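Local coordinates for uncharacterized protein (Cricetid herpesvirus 2, PDB 4ZKQ) that binds chemokines and probably acts as a viral decoy receptor that keeps them from their cellular receptors, at residues Q24-R29 against C52-Y57; K30-T35 against V339-M344; S172-C177 against S325-I330; E306-S311 against L381-G386. One frame throughout, in Å; residues are numbered along the deposited sequence. Where two conformers were deposited one is given.

Contact 1 (Q24-R29 against C52-Y57); sequences QDILFR and CDKITY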
loop_
_atom_site.group_PDB
_atom_site.type_symbol
_atom_site.label_atom_id
_atom_site.label_comp_id
_atom_site.label_asym_id
_atom_site.label_seq_id
_atom_site.Cartn_x
_atom_site.Cartn_y
_atom_site.Cartn_z
ATOM N N GLN A 24 -6.414 5.801 -8.718
ATOM C CA GLN A 24 -6.677 6.035 -7.308
ATOM C C GLN A 24 -7.469 7.311 -7.067
ATOM O O GLN A 24 -7.368 8.272 -7.835
ATOM C CB GLN A 24 -5.363 6.077 -6.526
ATOM C CG GLN A 24 -4.416 7.210 -6.923
ATOM C CD GLN A 24 -3.191 7.273 -6.037
ATOM O OE1 GLN A 24 -2.579 6.253 -5.734
ATOM N NE2 GLN A 24 -2.830 8.478 -5.608
ATOM N N ASP A 25 -8.285 7.273 -6.017
ATOM C CA ASP A 25 -8.927 8.456 -5.450
ATOM C C ASP A 25 -8.324 8.738 -4.091
ATOM O O ASP A 25 -8.096 7.805 -3.314
ATOM C CB ASP A 25 -10.433 8.257 -5.268
ATOM C CG ASP A 25 -11.180 8.138 -6.581
ATOM O OD1 ASP A 25 -10.686 8.653 -7.603
ATOM O OD2 ASP A 25 -12.271 7.533 -6.578
ATOM N N ILE A 26 -8.089 10.012 -3.788
ATOM C CA ILE A 26 -7.876 10.424 -2.403
ATOM C C ILE A 26 -9.244 10.709 -1.794
ATOM O O ILE A 26 -10.061 11.410 -2.388
ATOM C CB ILE A 26 -6.988 11.676 -2.285
ATOM C CG1 ILE A 26 -5.742 11.529 -3.156
ATOM C CG2 ILE A 26 -6.616 11.939 -0.817
ATOM C CD1 ILE A 26 -4.918 10.292 -2.846
ATOM N N LEU A 27 -9.495 10.162 -0.614
ATOM C CA LEU A 27 -10.808 10.286 0.003
ATOM C C LEU A 27 -10.751 11.327 1.111
ATOM O O LEU A 27 -9.674 11.758 1.519
ATOM C CB LEU A 27 -11.274 8.931 0.541
ATOM C CG LEU A 27 -11.338 7.827 -0.526
ATOM C CD1 LEU A 27 -11.510 6.440 0.097
ATOM C CD2 LEU A 27 -12.441 8.082 -1.539
ATOM N N PHE A 28 -11.921 11.730 1.590
ATOM C CA PHE A 28 -12.013 12.709 2.663
ATOM C C PHE A 28 -12.970 12.190 3.726
ATOM O O PHE A 28 -14.140 12.561 3.748
ATOM C CB PHE A 28 -12.489 14.059 2.100
ATOM C CG PHE A 28 -12.268 15.238 3.018
ATOM C CD1 PHE A 28 -11.393 15.171 4.090
ATOM C CD2 PHE A 28 -12.951 16.423 2.798
ATOM C CE1 PHE A 28 -11.202 16.263 4.918
ATOM C CE2 PHE A 28 -12.763 17.513 3.625
ATOM C CZ PHE A 28 -11.891 17.432 4.685
ATOM N N ARG A 29 -12.494 11.316 4.608
ATOM C CA ARG A 29 -13.405 10.715 5.566
ATOM C C ARG A 29 -13.702 11.701 6.695
ATOM O O ARG A 29 -12.895 12.574 7.027
ATOM C CB ARG A 29 -12.857 9.399 6.122
ATOM C CG ARG A 29 -11.575 9.483 6.884
ATOM C CD ARG A 29 -11.230 8.083 7.358
ATOM N NE ARG A 29 -9.817 7.911 7.680
ATOM C CZ ARG A 29 -9.345 7.287 8.758
ATOM N NH1 ARG A 29 -10.156 6.776 9.682
ATOM N NH2 ARG A 29 -8.036 7.179 8.915
ATOM N N CYS A 52 -11.026 4.612 5.128
ATOM C CA CYS A 52 -10.038 4.789 4.062
ATOM C C CYS A 52 -9.724 6.255 3.785
ATOM O O CYS A 52 -10.625 7.083 3.728
ATOM C CB CYS A 52 -10.537 4.124 2.776
ATOM S SG CYS A 52 -10.612 2.304 2.852
ATOM N N ASP A 53 -8.441 6.557 3.588
ATOM C CA ASP A 53 -7.998 7.905 3.237
ATOM C C ASP A 53 -7.635 7.974 1.762
ATOM O O ASP A 53 -7.560 9.050 1.174
ATOM C CB ASP A 53 -6.813 8.317 4.117
ATOM C CG ASP A 53 -7.175 8.344 5.589
ATOM O OD1 ASP A 53 -8.017 9.190 5.958
ATOM O OD2 ASP A 53 -6.651 7.513 6.369
ATOM N N LYS A 54 -7.457 6.804 1.162
ATOM C CA LYS A 54 -7.094 6.699 -0.232
ATOM C C LYS A 54 -7.546 5.334 -0.731
ATOM O O LYS A 54 -7.555 4.374 0.038
ATOM C CB LYS A 54 -5.582 6.889 -0.386
ATOM C CG LYS A 54 -4.962 6.268 -1.615
ATOM C CD LYS A 54 -3.473 6.594 -1.688
ATOM C CE LYS A 54 -2.750 5.627 -2.589
ATOM N NZ LYS A 54 -1.376 6.080 -2.909
ATOM N N ILE A 55 -7.927 5.243 -2.002
ATOM C CA ILE A 55 -8.321 3.957 -2.557
ATOM C C ILE A 55 -7.829 3.775 -3.995
ATOM O O ILE A 55 -7.889 4.688 -4.814
ATOM C CB ILE A 55 -9.845 3.773 -2.487
ATOM C CG1 ILE A 55 -10.222 2.333 -2.859
ATOM C CG2 ILE A 55 -10.565 4.796 -3.360
ATOM C CD1 ILE A 55 -11.627 1.965 -2.449
ATOM N N THR A 56 -7.314 2.581 -4.262
ATOM C CA THR A 56 -6.834 2.195 -5.580
ATOM C C THR A 56 -7.805 1.171 -6.138
ATOM O O THR A 56 -8.212 0.260 -5.424
ATOM C CB THR A 56 -5.414 1.607 -5.515
ATOM O OG1 THR A 56 -4.479 2.642 -5.177
ATOM C CG2 THR A 56 -4.993 0.974 -6.859
ATOM N N TYR A 57 -8.201 1.345 -7.396
ATOM C CA TYR A 57 -9.118 0.425 -8.055
ATOM C C TYR A 57 -8.353 -0.501 -9.001
ATOM O O TYR A 57 -7.423 -0.069 -9.684
ATOM C CB TYR A 57 -10.184 1.192 -8.841
ATOM C CG TYR A 57 -10.909 2.243 -8.048
ATOM C CD1 TYR A 57 -12.005 1.912 -7.259
ATOM C CD2 TYR A 57 -10.511 3.574 -8.093
ATOM C CE1 TYR A 57 -12.678 2.877 -6.531
ATOM C CE2 TYR A 57 -11.176 4.541 -7.367
ATOM C CZ TYR A 57 -12.258 4.188 -6.590
ATOM O OH TYR A 57 -12.932 5.152 -5.871
HETATM O O HOH W 1 -9.437 11.135 4.545
#
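Strand 24-26 pairs antiparallel with the start of strand 54-57, as the outermost strand of a mixed beta-sheet, and the chain beyond it stays alongside Asp53 and Cys52. Three backbone bonds join the two. Asp25 and Ile55 form a hydrogen-bonded pair, Asp25 N to Ile55 O and Ile55 N to Asp25 O both at 2.9 Å; past the end of the strand, Leu27 N reaches Asp53 O, also at 2.9 Å.

Side-chain polar bonds lie at both ends. Arg29 grips Asp53 in a side-on salt bridge: NE gives a nearly straight bond to OD1 (2.8 Å, 173°), met from above the carboxylate plane, and NH2 goes to the syn lone pair of OD2 (2.9 Å), with the guanidinium and carboxylate planes turned 49° apart. Arg29 CG sits between its backbone N and carbonyl carbon (chi1 62°), and the chain then runs extended to NE, which carries the head across to Asp53. Asp53 OD2 also takes the backbone N of Gly175. At the other end the Tyr57 hydroxyl donates to Asp25 OD2 at 2.6 Å, coming from above the carboxylate plane, while the carboxylate sits at the edge of the ring.

On the face shared by Gln24, Ile26 and Lys54, the extended lysine chain brings NZ to Gln24 OE1 in a weak bond; its stronger partners are the carboxylates of Glu384 and Asp78, and Gln24 OE1 is also held by Lys215.

Apolar contact comes from Leu27, whose CD1 touches Cys52 CB at 3.7 Å and Ile55 CG2 at 3.9 Å, beside Ile48 of helix 44-51. One water joins three groups, donating to Leu27 O and Asp53 OD1 and accepting from Arg29 N.

Contact 2 (K30-T35 against V339-M344); sequences KDRQAT and VPRRIM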
loop_
_atom_site.group_PDB
_atom_site.type_symbol
_atom_site.label_atom_id
_atom_site.label_comp_id
_atom_site.label_asym_id
_atom_site.label_seq_id
_atom_site.Cartn_x
_atom_site.Cartn_y
_atom_site.Cartn_z
ATOM N N LYS A 30 -14.891 11.545 7.259
ATOM C CA LYS A 30 -15.427 12.448 8.267
ATOM C C LYS A 30 -14.656 12.349 9.578
ATOM O O LYS A 30 -14.398 13.359 10.234
ATOM C CB LYS A 30 -16.908 12.111 8.478
ATOM C CG LYS A 30 -17.700 13.058 9.347
ATOM C CD LYS A 30 -19.197 12.801 9.173
ATOM C CE LYS A 30 -19.581 11.378 9.565
ATOM N NZ LYS A 30 -21.053 11.148 9.512
ATOM N N ASP A 31 -14.279 11.125 9.941
ATOM C CA ASP A 31 -13.627 10.838 11.217
ATOM C C ASP A 31 -12.312 10.094 11.020
ATOM O O ASP A 31 -12.286 8.877 10.809
ATOM C CB ASP A 31 -14.560 10.016 12.108
ATOM C CG ASP A 31 -13.966 9.726 13.480
ATOM O OD1 ASP A 31 -12.880 10.244 13.811
ATOM O OD2 ASP A 31 -14.606 8.975 14.236
ATOM N N ARG A 32 -11.215 10.828 11.115
ATOM C CA ARG A 32 -9.899 10.250 10.883
ATOM C C ARG A 32 -9.414 9.392 12.051
ATOM O O ARG A 32 -8.306 8.854 12.009
ATOM C CB ARG A 32 -8.897 11.357 10.585
ATOM C CG ARG A 32 -9.063 11.938 9.195
ATOM C CD ARG A 32 -8.223 13.183 9.012
ATOM N NE ARG A 32 -8.667 14.269 9.881
ATOM C CZ ARG A 32 -9.597 15.164 9.560
ATOM N NH1 ARG A 32 -10.203 15.124 8.378
ATOM N NH2 ARG A 32 -9.923 16.111 10.432
ATOM N N GLN A 33 -10.239 9.266 13.089
ATOM C CA GLN A 33 -9.928 8.379 14.207
ATOM C C GLN A 33 -10.722 7.076 14.112
ATOM O O GLN A 33 -10.532 6.170 14.922
ATOM C CB GLN A 33 -10.210 9.077 15.545
ATOM C CG GLN A 33 -9.161 10.115 15.929
ATOM C CD GLN A 33 -9.151 11.310 14.994
ATOM O OE1 GLN A 33 -10.175 11.966 14.800
ATOM N NE2 GLN A 33 -7.992 11.597 14.403
ATOM N N ALA A 34 -11.606 6.981 13.121
ATOM C CA ALA A 34 -12.433 5.786 12.954
ATOM C C ALA A 34 -11.560 4.589 12.614
ATOM O O ALA A 34 -10.510 4.738 11.995
ATOM C CB ALA A 34 -13.493 5.997 11.878
ATOM N N THR A 35 -12.000 3.407 13.034
ATOM C CA THR A 35 -11.248 2.173 12.831
ATOM C C THR A 35 -12.178 1.048 12.415
ATOM O O THR A 35 -13.391 1.127 12.609
ATOM C CB THR A 35 -10.507 1.736 14.107
ATOM O OG1 THR A 35 -11.467 1.459 15.131
ATOM C CG2 THR A 35 -9.552 2.818 14.587
ATOM N N VAL A 339 -5.620 23.309 4.482
ATOM C CA VAL A 339 -5.050 23.160 5.820
ATOM C C VAL A 339 -4.915 21.670 6.145
ATOM O O VAL A 339 -5.925 20.971 6.210
ATOM C CB VAL A 339 -5.919 23.838 6.896
ATOM C CG1 VAL A 339 -5.323 23.613 8.284
ATOM C CG2 VAL A 339 -6.061 25.326 6.608
ATOM N N PRO A 340 -3.674 21.179 6.345
ATOM C CA PRO A 340 -3.489 19.748 6.620
ATOM C C PRO A 340 -4.196 19.260 7.879
ATOM O O PRO A 340 -4.139 19.910 8.924
ATOM C CB PRO A 340 -1.966 19.611 6.775
ATOM C CG PRO A 340 -1.401 20.742 6.019
ATOM C CD PRO A 340 -2.379 21.872 6.215
ATOM N N ARG A 341 -4.878 18.125 7.745
ATOM C CA ARG A 341 -5.487 17.423 8.867
ATOM C C ARG A 341 -4.641 16.211 9.219
ATOM O O ARG A 341 -4.523 15.289 8.422
ATOM C CB ARG A 341 -6.907 16.958 8.528
ATOM C CG ARG A 341 -7.735 17.895 7.641
ATOM C CD ARG A 341 -8.322 19.016 8.438
ATOM N NE ARG A 341 -9.616 19.443 7.904
ATOM C CZ ARG A 341 -9.809 20.460 7.067
ATOM N NH1 ARG A 341 -8.795 21.188 6.616
ATOM N NH2 ARG A 341 -11.038 20.753 6.675
ATOM N N ARG A 342 -4.065 16.209 10.411
ATOM C CA ARG A 342 -3.283 15.080 10.886
ATOM C C ARG A 342 -4.184 13.869 11.080
ATOM O O ARG A 342 -5.296 13.990 11.601
ATOM C CB ARG A 342 -2.589 15.450 12.189
ATOM C CG ARG A 342 -1.365 14.625 12.523
ATOM C CD ARG A 342 -0.741 15.113 13.827
ATOM N NE ARG A 342 -0.462 16.549 13.797
ATOM C CZ ARG A 342 -0.050 17.259 14.843
ATOM N NH1 ARG A 342 0.136 16.678 16.022
ATOM N NH2 ARG A 342 0.176 18.559 14.709
ATOM N N ILE A 343 -3.719 12.700 10.655
ATOM C CA ILE A 343 -4.559 11.512 10.715
ATOM C C ILE A 343 -4.509 10.867 12.098
ATOM O O ILE A 343 -5.553 10.507 12.659
ATOM C CB ILE A 343 -4.171 10.500 9.628
ATOM C CG1 ILE A 343 -4.643 11.029 8.273
ATOM C CG2 ILE A 343 -4.811 9.152 9.913
ATOM C CD1 ILE A 343 -4.338 10.138 7.090
ATOM N N MET A 344 -3.319 10.728 12.671
ATOM C CA MET A 344 -3.279 10.255 14.056
ATOM C C MET A 344 -3.199 11.414 15.037
ATOM O O MET A 344 -3.013 12.563 14.638
ATOM C CB MET A 344 -2.126 9.296 14.288
ATOM C CG MET A 344 -2.431 7.880 13.822
ATOM S SD MET A 344 -1.261 6.621 14.386
ATOM C CE MET A 344 -2.279 5.145 14.242
#
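Arg32 and Ile343 bring the two backbones within 5.5 Å, CA to CA, where a type I beta turn from Asp31 to Ala34 meets the end of the short strand 341-342. The turn is closed by Ala34 N to Asp31 O and reinforced by an Asx turn, in which Asp31 OD1 accepts the backbone N of Gln33 at 2.9 Å, from well above the carboxylate plane. These bonds fix the corner that presents Arg32 to residues 341-343.

Arg32 carries most of the contact. Its chain bends at chi3 (-65°), which lays the guanidinium flat over Arg341: CB of Arg341 sits beneath the centre of one face, 3.4 Å from Arg32 CZ. The arginine thus packs on the aliphatic base of its neighbour. The two guanidinium planes are perpendicular, and the like charges come fairly close, with Arg32 NH2 at 4.2 Å from Arg341 NE. Arg341 is held by carbonyl oxygens, NH1 at Val339 O and Arg336 O, NH2 at Arg335 O, which may ease the nearness of the two charges.

Farther along, Ile343 CG2 lies against Arg32 O, and its side chain also packs on Ala327 and Val329 of strand 324-330. Arg32 touches Val329 too, bringing the turn onto that sheet. The aliphatic part of the arginine completes the contact, with Arg32 CD 4.2 Å from Ile343 CG1.

Contact 3 (S172-C177 against S325-I330); sequences SGAGVC and SCAFVI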
loop_
_atom_site.group_PDB
_atom_site.type_symbol
_atom_site.label_atom_id
_atom_site.label_comp_id
_atom_site.label_asym_id
_atom_site.label_seq_id
_atom_site.Cartn_x
_atom_site.Cartn_y
_atom_site.Cartn_z
ATOM N N SER A 172 1.639 5.284 10.000
ATOM C CA SER A 172 1.116 6.634 10.190
ATOM C C SER A 172 -0.309 6.665 10.741
ATOM O O SER A 172 -0.734 7.663 11.316
ATOM C CB SER A 172 1.122 7.387 8.868
ATOM O OG SER A 172 0.162 6.819 7.992
ATOM N N GLY A 173 -1.048 5.583 10.522
ATOM C CA GLY A 173 -2.475 5.561 10.797
ATOM C C GLY A 173 -3.316 5.768 9.548
ATOM O O GLY A 173 -4.536 5.594 9.577
ATOM N N ALA A 174 -2.673 6.136 8.442
ATOM C CA ALA A 174 -3.394 6.337 7.189
ATOM C C ALA A 174 -4.035 5.033 6.722
ATOM O O ALA A 174 -3.425 3.966 6.807
ATOM C CB ALA A 174 -2.462 6.883 6.124
ATOM N N GLY A 175 -5.270 5.130 6.239
ATOM C CA GLY A 175 -5.970 3.994 5.676
ATOM C C GLY A 175 -5.783 3.945 4.175
ATOM O O GLY A 175 -6.436 4.681 3.429
ATOM N N VAL A 176 -4.877 3.082 3.732
ATOM C CA VAL A 176 -4.569 2.952 2.318
ATOM C C VAL A 176 -5.250 1.709 1.776
ATOM O O VAL A 176 -4.875 0.586 2.101
ATOM C CB VAL A 176 -3.061 2.888 2.087
ATOM C CG1 VAL A 176 -2.755 2.741 0.617
ATOM C CG2 VAL A 176 -2.420 4.148 2.626
ATOM N N CYS A 177 -6.257 1.924 0.941
ATOM C CA CYS A 177 -7.145 0.844 0.556
ATOM C C CYS A 177 -7.050 0.476 -0.910
ATOM O O CYS A 177 -6.609 1.266 -1.744
ATOM C CB CYS A 177 -8.576 1.219 0.906
ATOM S SG CYS A 177 -8.742 1.536 2.673
ATOM N N SER A 325 6.492 7.887 11.488
ATOM C CA SER A 325 5.607 8.136 10.353
ATOM C C SER A 325 4.361 8.917 10.759
ATOM O O SER A 325 3.782 8.677 11.816
ATOM C CB SER A 325 5.190 6.814 9.703
ATOM O OG SER A 325 4.429 7.044 8.532
ATOM N N CYS A 326 3.972 9.854 9.903
ATOM C CA CYS A 326 2.757 10.635 10.074
ATOM C C CYS A 326 2.092 10.778 8.715
ATOM O O CYS A 326 2.748 10.622 7.681
ATOM C CB CYS A 326 3.065 12.013 10.668
ATOM S SG CYS A 326 4.062 11.940 12.171
ATOM N N ALA A 327 0.797 11.073 8.714
ATOM C CA ALA A 327 0.087 11.333 7.470
ATOM C C ALA A 327 -0.926 12.450 7.668
ATOM O O ALA A 327 -1.431 12.639 8.771
ATOM C CB ALA A 327 -0.587 10.071 6.966
ATOM N N PHE A 328 -1.187 13.193 6.596
ATOM C CA PHE A 328 -2.076 14.346 6.631
ATOM C C PHE A 328 -3.005 14.324 5.440
ATOM O O PHE A 328 -2.569 14.045 4.324
ATOM C CB PHE A 328 -1.282 15.653 6.620
ATOM C CG PHE A 328 -0.228 15.718 7.663
ATOM C CD1 PHE A 328 1.027 15.185 7.424
ATOM C CD2 PHE A 328 -0.487 16.306 8.889
ATOM C CE1 PHE A 328 2.006 15.239 8.387
ATOM C CE2 PHE A 328 0.489 16.366 9.853
ATOM C CZ PHE A 328 1.740 15.830 9.601
ATOM N N VAL A 329 -4.280 14.613 5.679
ATOM C CA VAL A 329 -5.233 14.830 4.597
ATOM C C VAL A 329 -5.391 16.327 4.379
ATOM O O VAL A 329 -5.623 17.073 5.328
ATOM C CB VAL A 329 -6.617 14.217 4.892
ATOM C CG1 VAL A 329 -7.455 14.182 3.617
ATOM C CG2 VAL A 329 -6.480 12.830 5.468
ATOM N N ILE A 330 -5.268 16.758 3.130
ATOM C CA ILE A 330 -5.317 18.173 2.799
ATOM C C ILE A 330 -6.416 18.414 1.778
ATOM O O ILE A 330 -6.198 18.247 0.577
ATOM C CB ILE A 330 -3.978 18.688 2.236
ATOM C CG1 ILE A 330 -2.804 18.196 3.090
ATOM C CG2 ILE A 330 -4.002 20.210 2.159
ATOM C CD1 ILE A 330 -1.445 18.572 2.547
HETATM O O HOH W 2 -0.505 10.567 11.244
HETATM O O HOH W 3 3.341 4.430 7.547
#
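Ser172 and Cys326 approach to 4.3 Å, CA to CA, where the bend leading into strand 175-177 comes down on strand 325-330; from there the segments diverge, and Cys177 and Ile330 lie far apart. The bend is an ST turn: Ser172 OG accepts the backbone N of Ala174 at 3.0 Å, with the N-H pointing almost straight at it (162°). Gly173 occupies the middle of this turn with a positive phi.

The side chains that meet are small, which lets the backbones come close. Ser172 CB rests on the strand, 3.3 Å from Ser325 OG. Next along, Ser172 CB is 3.5 Å from Cys326 C. The Ser172 hydroxyl, set between the backbone N and the carbonyl carbon (chi1 69°), serves the turn and lies over the methyl of Ala327. That same methyl meets the methyl of Ala174, CB to CB, at 3.8 Å.

Polar linkage runs through water. One molecule donates to Ser172 O and accepts from Ala327 N, both at 2.9 Å, bridging the two main chains. A second accepts from Ser172 N and is hydrogen-bonded to Ser325 OG, which also has a weak bond to Val312 O. Cys326 points to the other side of its strand, toward its disulfide partner Cys347. The arrangement is a turn packed through serine and alanine, with bridging waters, onto a strand of a different beta-sheet, at the junction of two sheets.

Contact 4 (E306-S311 against L381-G386); sequences EPVLAS and LKMESG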
loop_
_atom_site.group_PDB
_atom_site.type_symbol
_atom_site.label_atom_id
_atom_site.label_comp_id
_atom_site.label_asym_id
_atom_site.label_seq_id
_atom_site.Cartn_x
_atom_site.Cartn_y
_atom_site.Cartn_z
ATOM N N GLU A 306 -10.545 17.571 -5.111
ATOM C CA GLU A 306 -10.403 16.468 -4.170
ATOM C C GLU A 306 -9.183 16.690 -3.290
ATOM O O GLU A 306 -8.361 17.564 -3.569
ATOM C CB GLU A 306 -10.286 15.137 -4.911
ATOM C CG GLU A 306 -11.371 14.915 -5.939
ATOM C CD GLU A 306 -12.763 15.081 -5.360
ATOM O OE1 GLU A 306 -12.998 14.599 -4.231
ATOM O OE2 GLU A 306 -13.620 15.702 -6.027
ATOM N N PRO A 307 -9.058 15.902 -2.219
ATOM C CA PRO A 307 -7.934 16.139 -1.317
ATOM C C PRO A 307 -6.590 15.666 -1.847
ATOM O O PRO A 307 -6.490 14.913 -2.824
ATOM C CB PRO A 307 -8.314 15.341 -0.063
ATOM C CG PRO A 307 -9.757 15.046 -0.201
ATOM C CD PRO A 307 -10.006 14.930 -1.653
ATOM N N VAL A 308 -5.558 16.139 -1.162
ATOM C CA VAL A 308 -4.201 15.651 -1.316
ATOM C C VAL A 308 -3.846 14.892 -0.046
ATOM O O VAL A 308 -4.159 15.346 1.061
ATOM C CB VAL A 308 -3.208 16.812 -1.566
ATOM C CG1 VAL A 308 -1.762 16.423 -1.203
ATOM C CG2 VAL A 308 -3.300 17.282 -3.010
ATOM N N LEU A 309 -3.230 13.724 -0.212
ATOM C CA LEU A 309 -2.757 12.928 0.908
ATOM C C LEU A 309 -1.260 13.122 1.032
ATOM O O LEU A 309 -0.535 12.996 0.046
ATOM C CB LEU A 309 -3.083 11.448 0.719
ATOM C CG LEU A 309 -2.643 10.514 1.845
ATOM C CD1 LEU A 309 -3.449 10.757 3.113
ATOM C CD2 LEU A 309 -2.761 9.063 1.415
ATOM N N ALA A 310 -0.807 13.454 2.235
ATOM C CA ALA A 310 0.615 13.617 2.494
ATOM C C ALA A 310 1.066 12.547 3.473
ATOM O O ALA A 310 0.492 12.409 4.552
ATOM C CB ALA A 310 0.912 15.020 3.037
ATOM N N SER A 311 2.068 11.764 3.073
ATOM C CA SER A 311 2.651 10.744 3.934
ATOM C C SER A 311 4.106 11.101 4.157
ATOM O O SER A 311 4.816 11.393 3.202
ATOM C CB SER A 311 2.551 9.351 3.306
ATOM O OG SER A 311 1.245 9.072 2.843
ATOM N N LEU A 381 8.984 12.250 2.048
ATOM C CA LEU A 381 7.679 12.895 1.990
ATOM C C LEU A 381 7.039 12.596 0.654
ATOM O O LEU A 381 7.633 12.860 -0.389
ATOM C CB LEU A 381 7.811 14.410 2.176
ATOM C CG LEU A 381 6.550 15.239 1.916
ATOM C CD1 LEU A 381 5.482 14.923 2.963
ATOM C CD2 LEU A 381 6.882 16.721 1.902
ATOM N N LYS A 382 5.831 12.048 0.686
ATOM C CA LYS A 382 5.058 11.878 -0.532
ATOM C C LYS A 382 3.760 12.658 -0.408
ATOM O O LYS A 382 3.109 12.646 0.633
ATOM C CB LYS A 382 4.768 10.404 -0.812
ATOM C CG LYS A 382 3.972 10.194 -2.098
ATOM C CD LYS A 382 3.928 8.740 -2.538
ATOM C CE LYS A 382 3.157 7.881 -1.563
ATOM N NZ LYS A 382 2.925 6.513 -2.110
ATOM N N MET A 383 3.416 13.351 -1.483
ATOM C CA MET A 383 2.176 14.103 -1.571
ATOM C C MET A 383 1.517 13.712 -2.884
ATOM O O MET A 383 2.166 13.705 -3.929
ATOM C CB MET A 383 2.445 15.607 -1.500
ATOM C CG MET A 383 3.104 16.050 -0.195
ATOM S SD MET A 383 3.336 17.835 -0.059
ATOM C CE MET A 383 1.638 18.404 0.029
ATOM N N GLU A 384 0.239 13.353 -2.829
ATOM C CA GLU A 384 -0.437 12.808 -3.998
ATOM C C GLU A 384 -1.902 13.210 -4.069
ATOM O O GLU A 384 -2.594 13.303 -3.053
ATOM C CB GLU A 384 -0.338 11.279 -4.007
ATOM C CG GLU A 384 -0.892 10.625 -2.754
ATOM C CD GLU A 384 -0.579 9.143 -2.664
ATOM O OE1 GLU A 384 -0.664 8.453 -3.696
ATOM O OE2 GLU A 384 -0.258 8.667 -1.553
ATOM N N SER A 385 -2.350 13.441 -5.295
ATOM C CA SER A 385 -3.757 13.550 -5.619
ATOM C C SER A 385 -4.169 12.255 -6.289
ATOM O O SER A 385 -3.454 11.263 -6.214
ATOM C CB SER A 385 -4.008 14.738 -6.542
ATOM O OG SER A 385 -3.302 14.564 -7.754
ATOM N N GLY A 386 -5.312 12.273 -6.959
ATOM C CA GLY A 386 -5.755 11.123 -7.723
ATOM C C GLY A 386 -4.948 10.892 -8.985
ATOM O O GLY A 386 -4.881 9.766 -9.480
HETATM O O HOH W 4 -7.201 14.278 -5.484
HETATM O O HOH W 5 0.859 10.199 0.338
#
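Leu309 and Glu384 bond to each other twice through their backbones: Leu309 N to Glu384 O at 2.9 Å and Glu384 N to Leu309 O at 3.0 Å. Two residues along, Ser311 and Lys382 do the same, Ser311 N to Lys382 O and Lys382 N to Ser311 O both at 2.8 Å. Ala310 and Met383 stand between as a non-hydrogen-bonded pair; their N-H groups turn outward, and their bonds are made with the flanking strands, Ala310 with Phe328 and Met383 with Glu390. Strands 308-311 and 381-384 are thus antiparallel neighbours inside a larger sheet, bordered by strands 324-330 and 388-395.

The carboxylate of Glu384 is buried but well supplied. OE1 is satisfied by Lys54 and by Gln24 NE2, while Glu384 OE2 is 2.7 Å from a water that also contacts Ser311 OG at 2.8 Å. The water lies by Leu309 O as well, so its protons cannot serve every acceptor around it. Lys382 NZ lies a long 3.9 Å from Glu384 OE2 and finds its bonds at Thr80 OG1 and Ile79 O. Ser385 OG is held by Thr302 OG1 and Tyr388 N. Leu309 and Glu384 run in the same direction, the leucine CD2 next to OE2.

On the opposite face Met383 lies along its neighbours, CG against Ala310 CB and CE, swung round at chi3 (67°), against Val308 CG1 at 4.1 Å. Phe295 and Phe300 adjoin it. Beyond the last paired residues a further water donates to Pro307 O and accepts from Gly386 N.

In the fold
The four contacts lie together where the sheet of strands 54-59 and 175-181 meets the one of strands 308-315, 324-330 and 378-384. Contacts 2 and 3, with centres about 8 Å apart, meet along strand 324-330, to which strand 341-342 is paired: Arg341 N and Ile343 N bond to Val329 O and Ala327 O. Contacts 3 and 4, about 9 Å apart between centres, are joined where Phe328 N and Ile330 N meet Ala310 O and Val308 O. Contact 1 reaches the others by the Cys52-Cys177 disulfide to contact 3, by Lys54 NZ to Glu384 OE1 (2.6 Å) of contact 4, and by Arg29 NH1 to Ala34 O of contact 2.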